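Local coordinates for hypothetical protein aq_1447 (Aquifex aeolicus, PDB 1YVU) that cleaves RNA as a DNA-guided endonuclease, using short single-stranded DNA guides to find complementary target strands and divalent metal ions to cut them, at residues A[9-14]-A[152-157]; A[38-43]-A[217-222]; A[139-144]-A[157-162]. One frame throughout, in Å; residues are numbered along the deposited sequence.

Contact 1 (A[9-14]-A[152-157]); sequences LYRIEY and YFLLHL
Tyr10 and Leu155 form an antiparallel hydrogen-bonded pair between strand 9-14 and the start of strand 153-165, with Leu155 N reaching Tyr10 O at 2.7 Å and Tyr10 N returning to Leu155 O at 3.1 Å; the short strand axes are twisted to 132°. Farther along, Ile12 N donates to Phe153 O at 3.0 Å in a nearly straight bond. On the face carrying Leu9, Arg11, Leu154 and His156, the two methyls of Leu154 divide their work: CD1 meets Leu9 CB at 4.0 Å, while CD2 lies against the aliphatic CG of Arg11. Beyond that carbon the Arg11 chain runs extended to NE and lays its guanidinium flat on the Tyr152 ring, planes 22° apart. Arg11 CZ stands 3.9 Å from the centroid of the Tyr152 ring, close to its normal, a cation-pi stack displaced toward the rim at CD2 and CE2. On the face carrying Tyr10, Ile12, Phe153 and Leu155, Ile12 does most of the touching. It has CG1 anti to its backbone N (chi1 -175°), which carries CD1 over Leu155 CB at 4.1 Å and leaves CG2 against Phe153 CB at 3.8 Å. The Tyr10 hydroxyl is taken by Glu309. Strand 9-14 belongs to the N-terminal domain and strand 153-165 to linker L1, so the pairing stitches the two regions into one five-stranded antiparallel sheet. Strand 303-305 flanks 9-14, strand 134-147 flanks 153-165, Phe101 of helix 94-107 packs on Ile12 and Leu155, and Leu291 of helix 280-299 on Tyr10 and Leu157.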
# COMPACT_ATOMS: atom_id res chain seq x y z
N LEU A 9 12.50 11.61 10.36
CA LEU A 9 11.74 12.53 11.21
C LEU A 9 12.60 13.59 11.85
O LEU A 9 13.61 13.26 12.43
CB LEU A 9 10.98 11.76 12.28
CG LEU A 9 10.05 10.65 11.76
CD1 LEU A 9 9.75 9.65 12.83
CD2 LEU A 9 8.82 11.25 11.20
N TYR A 10 12.22 14.85 11.69
CA TYR A 10 12.98 15.96 12.24
C TYR A 10 12.03 16.94 12.92
O TYR A 10 11.06 17.37 12.28
CB TYR A 10 13.65 16.73 11.11
CG TYR A 10 14.51 15.92 10.19
CD1 TYR A 10 13.95 15.29 9.04
CD2 TYR A 10 15.86 15.72 10.48
CE1 TYR A 10 14.75 14.46 8.21
CE2 TYR A 10 16.68 14.91 9.66
CZ TYR A 10 16.12 14.27 8.54
OH TYR A 10 16.90 13.40 7.81
N ARG A 11 12.38 17.38 14.14
CA ARG A 11 11.57 18.33 14.91
C ARG A 11 11.46 19.60 14.13
O ARG A 11 12.46 20.14 13.69
CB ARG A 11 12.15 18.65 16.29
CG ARG A 11 11.99 17.52 17.26
CD ARG A 11 12.23 17.89 18.73
NE ARG A 11 11.87 16.75 19.59
CZ ARG A 11 12.32 16.54 20.83
NH1 ARG A 11 13.17 17.39 21.40
NH2 ARG A 11 11.93 15.45 21.50
N ILE A 12 10.23 19.95 13.80
CA ILE A 12 9.92 21.16 13.06
C ILE A 12 9.25 22.16 14.01
O ILE A 12 8.51 21.79 14.93
CB ILE A 12 9.11 20.85 11.75
CG1 ILE A 12 8.91 22.12 10.94
CG2 ILE A 12 7.77 20.17 12.03
CD1 ILE A 12 8.45 21.85 9.56
N GLU A 13 9.56 23.43 13.82
CA GLU A 13 9.03 24.49 14.65
C GLU A 13 8.74 25.75 13.84
O GLU A 13 9.39 26.01 12.83
CB GLU A 13 10.03 24.81 15.77
CG GLU A 13 9.76 24.06 17.07
CD GLU A 13 11.01 23.66 17.83
OE1 GLU A 13 12.02 24.40 17.82
OE2 GLU A 13 10.97 22.60 18.47
N TYR A 14 7.69 26.46 14.26
CA TYR A 14 7.28 27.72 13.63
C TYR A 14 7.09 28.83 14.69
O TYR A 14 6.21 28.74 15.57
CB TYR A 14 6.01 27.52 12.79
CG TYR A 14 5.64 28.71 11.93
CD1 TYR A 14 6.60 29.36 11.12
CD2 TYR A 14 4.33 29.20 11.91
CE1 TYR A 14 6.27 30.46 10.32
CE2 TYR A 14 3.98 30.32 11.11
CZ TYR A 14 4.95 30.95 10.32
OH TYR A 14 4.65 32.11 9.61
N TYR A 152 5.89 17.02 20.07
CA TYR A 152 6.56 17.88 19.09
C TYR A 152 6.15 17.45 17.68
O TYR A 152 5.87 16.27 17.45
CB TYR A 152 8.09 17.81 19.21
CG TYR A 152 8.61 18.00 20.62
CD1 TYR A 152 9.02 19.28 21.09
CD2 TYR A 152 8.60 16.93 21.54
CE1 TYR A 152 9.39 19.48 22.49
CE2 TYR A 152 8.97 17.11 22.92
CZ TYR A 152 9.36 18.38 23.39
OH TYR A 152 9.65 18.53 24.75
N PHE A 153 6.08 18.42 16.77
CA PHE A 153 5.74 18.14 15.38
C PHE A 153 6.99 17.68 14.64
O PHE A 153 8.09 18.19 14.87
CB PHE A 153 5.13 19.35 14.69
CG PHE A 153 3.76 19.74 15.21
CD1 PHE A 153 3.30 21.07 15.09
CD2 PHE A 153 2.91 18.78 15.80
CE1 PHE A 153 2.02 21.43 15.56
CE2 PHE A 153 1.64 19.14 16.27
CZ PHE A 153 1.19 20.47 16.15
N LEU A 154 6.85 16.62 13.85
CA LEU A 154 7.98 16.09 13.10
C LEU A 154 7.79 16.26 11.61
O LEU A 154 6.69 16.04 11.08
CB LEU A 154 8.17 14.61 13.40
CG LEU A 154 8.24 14.23 14.87
CD1 LEU A 154 8.23 12.74 15.08
CD2 LEU A 154 9.46 14.90 15.50
N LEU A 155 8.83 16.73 10.92
CA LEU A 155 8.69 16.81 9.49
C LEU A 155 9.20 15.50 8.99
O LEU A 155 10.33 15.08 9.29
CB LEU A 155 9.46 17.96 8.86
CG LEU A 155 9.34 18.01 7.32
CD1 LEU A 155 7.92 18.28 6.84
CD2 LEU A 155 10.26 19.07 6.81
N HIS A 156 8.25 14.77 8.43
CA HIS A 156 8.50 13.51 7.80
C HIS A 156 8.84 13.92 6.37
O HIS A 156 7.99 14.49 5.66
CB HIS A 156 7.26 12.63 7.84
CG HIS A 156 7.32 11.45 6.93
ND1 HIS A 156 8.49 11.00 6.37
CD2 HIS A 156 6.33 10.67 6.42
CE1 HIS A 156 8.24 10.00 5.54
NE2 HIS A 156 6.93 9.78 5.56
N LEU A 157 10.09 13.64 5.98
CA LEU A 157 10.56 13.97 4.65
C LEU A 157 11.23 12.80 3.95
O LEU A 157 12.16 12.18 4.47
CB LEU A 157 11.49 15.18 4.72
CG LEU A 157 12.27 15.74 3.53
CD1 LEU A 157 11.44 15.89 2.27
CD2 LEU A 157 12.78 17.08 3.95

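Contact 2 (A[38-43]-A[217-222]); sequences VRWRVF and STHKSS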
# COMPACT_ATOMS: atom_id res chain seq x y z
N VAL A 38 -10.84 24.26 -1.13
CA VAL A 38 -11.05 25.69 -0.95
C VAL A 38 -9.80 26.32 -0.40
O VAL A 38 -9.36 27.34 -0.90
CB VAL A 38 -12.20 25.98 0.01
CG1 VAL A 38 -12.38 27.51 0.23
CG2 VAL A 38 -13.48 25.37 -0.55
N ARG A 39 -9.24 25.66 0.61
CA ARG A 39 -8.01 26.06 1.29
C ARG A 39 -6.87 26.21 0.27
O ARG A 39 -6.03 27.12 0.39
CB ARG A 39 -7.69 25.03 2.40
CG ARG A 39 -6.27 25.02 2.98
CD ARG A 39 -5.63 23.68 2.65
NE ARG A 39 -4.17 23.63 2.74
CZ ARG A 39 -3.32 24.36 2.02
NH1 ARG A 39 -3.72 25.27 1.15
NH2 ARG A 39 -2.02 24.09 2.10
N TRP A 40 -6.92 25.38 -0.77
CA TRP A 40 -5.93 25.40 -1.84
C TRP A 40 -6.14 26.67 -2.66
O TRP A 40 -5.18 27.40 -2.96
CB TRP A 40 -6.05 24.13 -2.70
CG TRP A 40 -5.21 24.12 -3.97
CD1 TRP A 40 -5.68 24.20 -5.25
CD2 TRP A 40 -3.77 24.13 -4.06
NE1 TRP A 40 -4.63 24.28 -6.14
CE2 TRP A 40 -3.45 24.25 -5.44
CE3 TRP A 40 -2.72 24.07 -3.12
CZ2 TRP A 40 -2.11 24.30 -5.91
CZ3 TRP A 40 -1.38 24.13 -3.59
CH2 TRP A 40 -1.09 24.24 -4.97
N ARG A 41 -7.41 26.97 -2.93
CA ARG A 41 -7.83 28.12 -3.71
C ARG A 41 -7.68 29.45 -2.99
O ARG A 41 -7.38 30.45 -3.65
CB ARG A 41 -9.24 27.92 -4.21
CG ARG A 41 -9.34 26.73 -5.16
CD ARG A 41 -10.78 26.49 -5.61
NE ARG A 41 -10.92 25.56 -6.74
CZ ARG A 41 -10.44 25.76 -7.97
NH1 ARG A 41 -9.74 26.86 -8.28
NH2 ARG A 41 -10.78 24.93 -8.94
N VAL A 42 -7.80 29.42 -1.64
CA VAL A 42 -7.63 30.62 -0.78
C VAL A 42 -6.18 31.00 -0.90
O VAL A 42 -5.86 32.15 -0.99
CB VAL A 42 -7.87 30.41 0.74
CG1 VAL A 42 -7.88 31.77 1.47
CG2 VAL A 42 -9.13 29.70 1.01
N PHE A 43 -5.31 30.01 -0.93
CA PHE A 43 -3.88 30.21 -1.08
C PHE A 43 -3.55 30.70 -2.53
O PHE A 43 -2.68 31.55 -2.70
CB PHE A 43 -3.17 28.90 -0.65
CG PHE A 43 -1.75 28.74 -1.16
CD1 PHE A 43 -0.74 29.70 -0.85
CD2 PHE A 43 -1.43 27.64 -1.98
CE1 PHE A 43 0.57 29.55 -1.37
CE2 PHE A 43 -0.12 27.48 -2.50
CZ PHE A 43 0.88 28.44 -2.19
N SER A 217 -10.19 24.73 -13.61
CA SER A 217 -8.92 24.06 -13.33
C SER A 217 -8.18 24.61 -12.11
O SER A 217 -7.93 25.81 -11.96
CB SER A 217 -8.05 23.96 -14.58
OG SER A 217 -7.89 25.21 -15.22
N THR A 218 -7.92 23.68 -11.19
CA THR A 218 -7.24 23.92 -9.92
C THR A 218 -5.78 24.39 -9.96
O THR A 218 -5.37 25.20 -9.11
CB THR A 218 -7.28 22.67 -9.08
OG1 THR A 218 -7.26 21.53 -9.95
CG2 THR A 218 -8.52 22.63 -8.23
N HIS A 219 -4.99 23.84 -10.90
CA HIS A 219 -3.57 24.16 -11.06
C HIS A 219 -3.30 24.88 -12.37
O HIS A 219 -4.15 24.91 -13.25
CB HIS A 219 -2.72 22.89 -11.03
CG HIS A 219 -2.62 22.24 -9.68
ND1 HIS A 219 -1.42 22.17 -8.98
CD2 HIS A 219 -3.52 21.55 -8.94
CE1 HIS A 219 -1.60 21.46 -7.88
NE2 HIS A 219 -2.87 21.08 -7.83
N LYS A 220 -2.08 25.41 -12.50
CA LYS A 220 -1.61 26.18 -13.66
C LYS A 220 -1.35 25.38 -14.95
O LYS A 220 -1.76 25.81 -16.03
CB LYS A 220 -0.35 26.95 -13.27
CG LYS A 220 0.15 27.98 -14.28
CD LYS A 220 1.56 28.39 -13.91
CE LYS A 220 2.07 29.53 -14.76
NZ LYS A 220 3.41 29.98 -14.29
N SER A 221 -0.65 24.23 -14.85
CA SER A 221 -0.37 23.39 -16.03
C SER A 221 -1.65 22.89 -16.71
O SER A 221 -1.69 22.78 -17.93
CB SER A 221 0.66 22.26 -15.73
OG SER A 221 0.41 21.53 -14.55
N SER A 222 -2.72 22.73 -15.92
CA SER A 222 -4.03 22.30 -16.40
C SER A 222 -4.82 23.46 -17.04
O SER A 222 -5.61 23.23 -17.95
CB SER A 222 -4.84 21.62 -15.29
OG SER A 222 -4.88 22.39 -14.09
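Trp40 overlaps the imidazole of His219 through the six-membered part of its indole, an offset stack with centroids 4.8 Å apart and planes inclined by 29°. The closest approach brings Trp40 CZ2 to 3.5 Å from His219 CE1, over one face of the imidazole but toward its rim. CG of Trp40 lies anti to the backbone N (chi1 172°), which extends the indole from the helix toward 217-222. Its NE1 then donates to Thr218 O at 3.2 Å; the oxygen lies close to the indole plane, whereas the nitrogen sits well above the carbonyl plane, 56° out of it. The N-H bond and the stack together fix the rotation of the indole. Helix 32-46 of the N-terminal domain here meets the PAZ domain at the turn leading into helix 220-231, so the contact bridges two domains of the PAZ lobe. One residue along, Arg41 runs extended from CG to NE and presents a guanidinium face to the Thr218 methyl, NH2 to CG2 3.3 Å. Asn74 touches both Arg41 and Thr218. On the PAZ side Ser222 OG donates to His219 O at 2.8 Å, closing the turn at the start of 220-231.

Contact 3 (A[139-144]-A[157-162]); sequences PEVNEK and LDLKFR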
# COMPACT_ATOMS: atom_id res chain seq x y z
N PRO A 139 12.17 12.45 -9.66
CA PRO A 139 12.20 12.52 -8.19
C PRO A 139 10.97 13.21 -7.62
O PRO A 139 10.52 14.24 -8.12
CB PRO A 139 13.43 13.36 -7.89
CG PRO A 139 14.20 13.32 -9.14
CD PRO A 139 13.22 13.32 -10.22
N GLU A 140 10.42 12.60 -6.58
CA GLU A 140 9.28 13.17 -5.89
C GLU A 140 9.70 13.33 -4.44
O GLU A 140 10.38 12.46 -3.85
CB GLU A 140 8.01 12.31 -6.03
CG GLU A 140 8.08 10.93 -5.36
CD GLU A 140 6.95 9.99 -5.72
OE1 GLU A 140 5.85 10.49 -6.08
OE2 GLU A 140 7.16 8.75 -5.64
N VAL A 141 9.41 14.51 -3.93
CA VAL A 141 9.73 14.86 -2.56
C VAL A 141 8.41 15.09 -1.84
O VAL A 141 7.70 16.08 -2.08
CB VAL A 141 10.65 16.12 -2.47
CG1 VAL A 141 11.61 15.97 -1.32
CG2 VAL A 141 11.42 16.36 -3.78
N ASN A 142 8.05 14.10 -1.02
CA ASN A 142 6.83 14.15 -0.24
C ASN A 142 7.13 14.46 1.24
O ASN A 142 8.00 13.84 1.85
CB ASN A 142 6.06 12.82 -0.39
CG ASN A 142 5.35 12.68 -1.76
OD1 ASN A 142 5.63 13.40 -2.73
ND2 ASN A 142 4.42 11.74 -1.82
N GLU A 143 6.48 15.51 1.74
CA GLU A 143 6.60 15.97 3.14
C GLU A 143 5.24 15.91 3.82
O GLU A 143 4.22 16.35 3.27
CB GLU A 143 7.05 17.45 3.26
CG GLU A 143 8.21 17.91 2.43
CD GLU A 143 7.84 18.18 0.99
OE1 GLU A 143 6.63 18.37 0.69
OE2 GLU A 143 8.75 18.19 0.15
N LYS A 144 5.24 15.38 5.03
CA LYS A 144 4.04 15.30 5.84
C LYS A 144 4.47 15.66 7.26
O LYS A 144 5.59 15.34 7.67
CB LYS A 144 3.42 13.91 5.75
CG LYS A 144 2.39 13.80 4.66
CD LYS A 144 2.15 12.38 4.24
CE LYS A 144 1.18 12.34 3.08
NZ LYS A 144 1.36 11.08 2.28
N LEU A 157 10.09 13.64 5.98
CA LEU A 157 10.56 13.97 4.65
C LEU A 157 11.23 12.80 3.95
O LEU A 157 12.16 12.18 4.47
CB LEU A 157 11.49 15.18 4.72
CG LEU A 157 12.27 15.74 3.53
CD1 LEU A 157 11.44 15.89 2.27
CD2 LEU A 157 12.78 17.08 3.95
N ASP A 158 10.77 12.52 2.74
CA ASP A 158 11.31 11.44 1.94
C ASP A 158 11.54 11.88 0.51
O ASP A 158 11.09 12.96 0.08
CB ASP A 158 10.35 10.23 1.97
CG ASP A 158 11.08 8.88 1.95
OD1 ASP A 158 12.19 8.76 1.37
OD2 ASP A 158 10.51 7.93 2.54
N LEU A 159 12.26 11.02 -0.22
CA LEU A 159 12.60 11.19 -1.62
C LEU A 159 12.39 9.86 -2.33
O LEU A 159 13.04 8.86 -2.02
CB LEU A 159 14.07 11.62 -1.77
CG LEU A 159 14.49 11.90 -3.20
CD1 LEU A 159 13.99 13.25 -3.65
CD2 LEU A 159 15.97 11.85 -3.28
N LYS A 160 11.43 9.83 -3.24
CA LYS A 160 11.16 8.62 -3.99
C LYS A 160 11.33 8.91 -5.48
O LYS A 160 11.52 10.06 -5.85
CB LYS A 160 9.77 8.08 -3.60
CG LYS A 160 9.74 7.57 -2.14
CD LYS A 160 8.36 7.20 -1.59
CE LYS A 160 8.49 6.78 -0.12
NZ LYS A 160 7.22 6.33 0.51
N PHE A 161 11.41 7.87 -6.31
CA PHE A 161 11.57 8.04 -7.76
C PHE A 161 10.40 7.51 -8.56
O PHE A 161 10.13 6.31 -8.58
CB PHE A 161 12.86 7.40 -8.28
CG PHE A 161 14.10 8.12 -7.85
CD1 PHE A 161 14.80 7.71 -6.70
CD2 PHE A 161 14.55 9.26 -8.55
CE1 PHE A 161 15.93 8.43 -6.25
CE2 PHE A 161 15.69 9.99 -8.11
CZ PHE A 161 16.37 9.57 -6.95
N ARG A 162 9.72 8.43 -9.22
CA ARG A 162 8.55 8.15 -10.03
C ARG A 162 9.05 7.75 -11.41
O ARG A 162 9.76 8.51 -12.06
CB ARG A 162 7.67 9.42 -10.11
CG ARG A 162 6.29 9.21 -10.68
CD ARG A 162 5.45 8.33 -9.79
NE ARG A 162 4.70 9.06 -8.77
CZ ARG A 162 4.01 8.48 -7.78
NH1 ARG A 162 3.97 7.15 -7.65
NH2 ARG A 162 3.30 9.24 -6.94
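Glu140 and Arg162 meet with their flat groups steeply turned, carboxylate and guanidinium planes 71° apart. The carboxylate comes over one face of the guanidinium, and Glu140 OE1 makes the salt bridge to Arg162 NH2 at 3.0 Å. Two torsion patterns bring the charges together: Glu140 CG sits between its backbone N and carbonyl carbon (chi1 66°) with the chain extended beyond, while Arg162 bends at chi2 and chi3, which swings its guanidinium over to Glu140. Glu140 OE2 and CG also lie against Lys160 CB, OE2 at 3.4 Å, but the Lys160 ammonium turns away to Asn602. On the face of Pro139, Val141, Glu143, Leu157, Leu159 and Phe161, mostly apolar groups meet. Val141 splits its methyls, CG1 touching Leu157 CD1 at 3.6 Å and CG2 meeting Leu159 CD1 at 4.0 Å. Glu143 runs alongside Leu157, pointing the same way, and its carboxylate is held by Lys111 and Tyr294. Pro139 CG rests 3.8 Å from Phe161 CE2, with Phe118 of helix 110-126 touching both residues. Between the two faces, Glu140 and Lys160 exchange two backbone bonds, each 2.9 Å between N and O. Asp158 N donates to Asn142 O at 3.2 Å, and the return bond from Asn142 N is weak. Strands 134-147 and 153-165 of linker L1 thus form an antiparallel beta hairpin, its largely apolar face packed on helix 280-299 through Val141, Leu157 and Leu159.

Contacts 1 and 3 are consecutive parts of one antiparallel sheet, their centres 16 Å apart: both use strand 153-165 and share Leu157, and a probable hydrogen bond from His156 N to Lys144 O (2.8 Å) joins them. Over its first residues strand 153-165 lies between 9-14 and 134-147; contact 3 follows the hairpin pairing farther on. Contact 2 stands apart, its centre 26 Å from that of contact 1 and 21 Å from that of contact 3. Along the chain contact 3 is nested within the loop closed by contact 2, whereas contact 1 crosses both. Contact 1 joins the N-terminal domain to linker L1 and contact 2 to PAZ, while contact 3 is internal to L1.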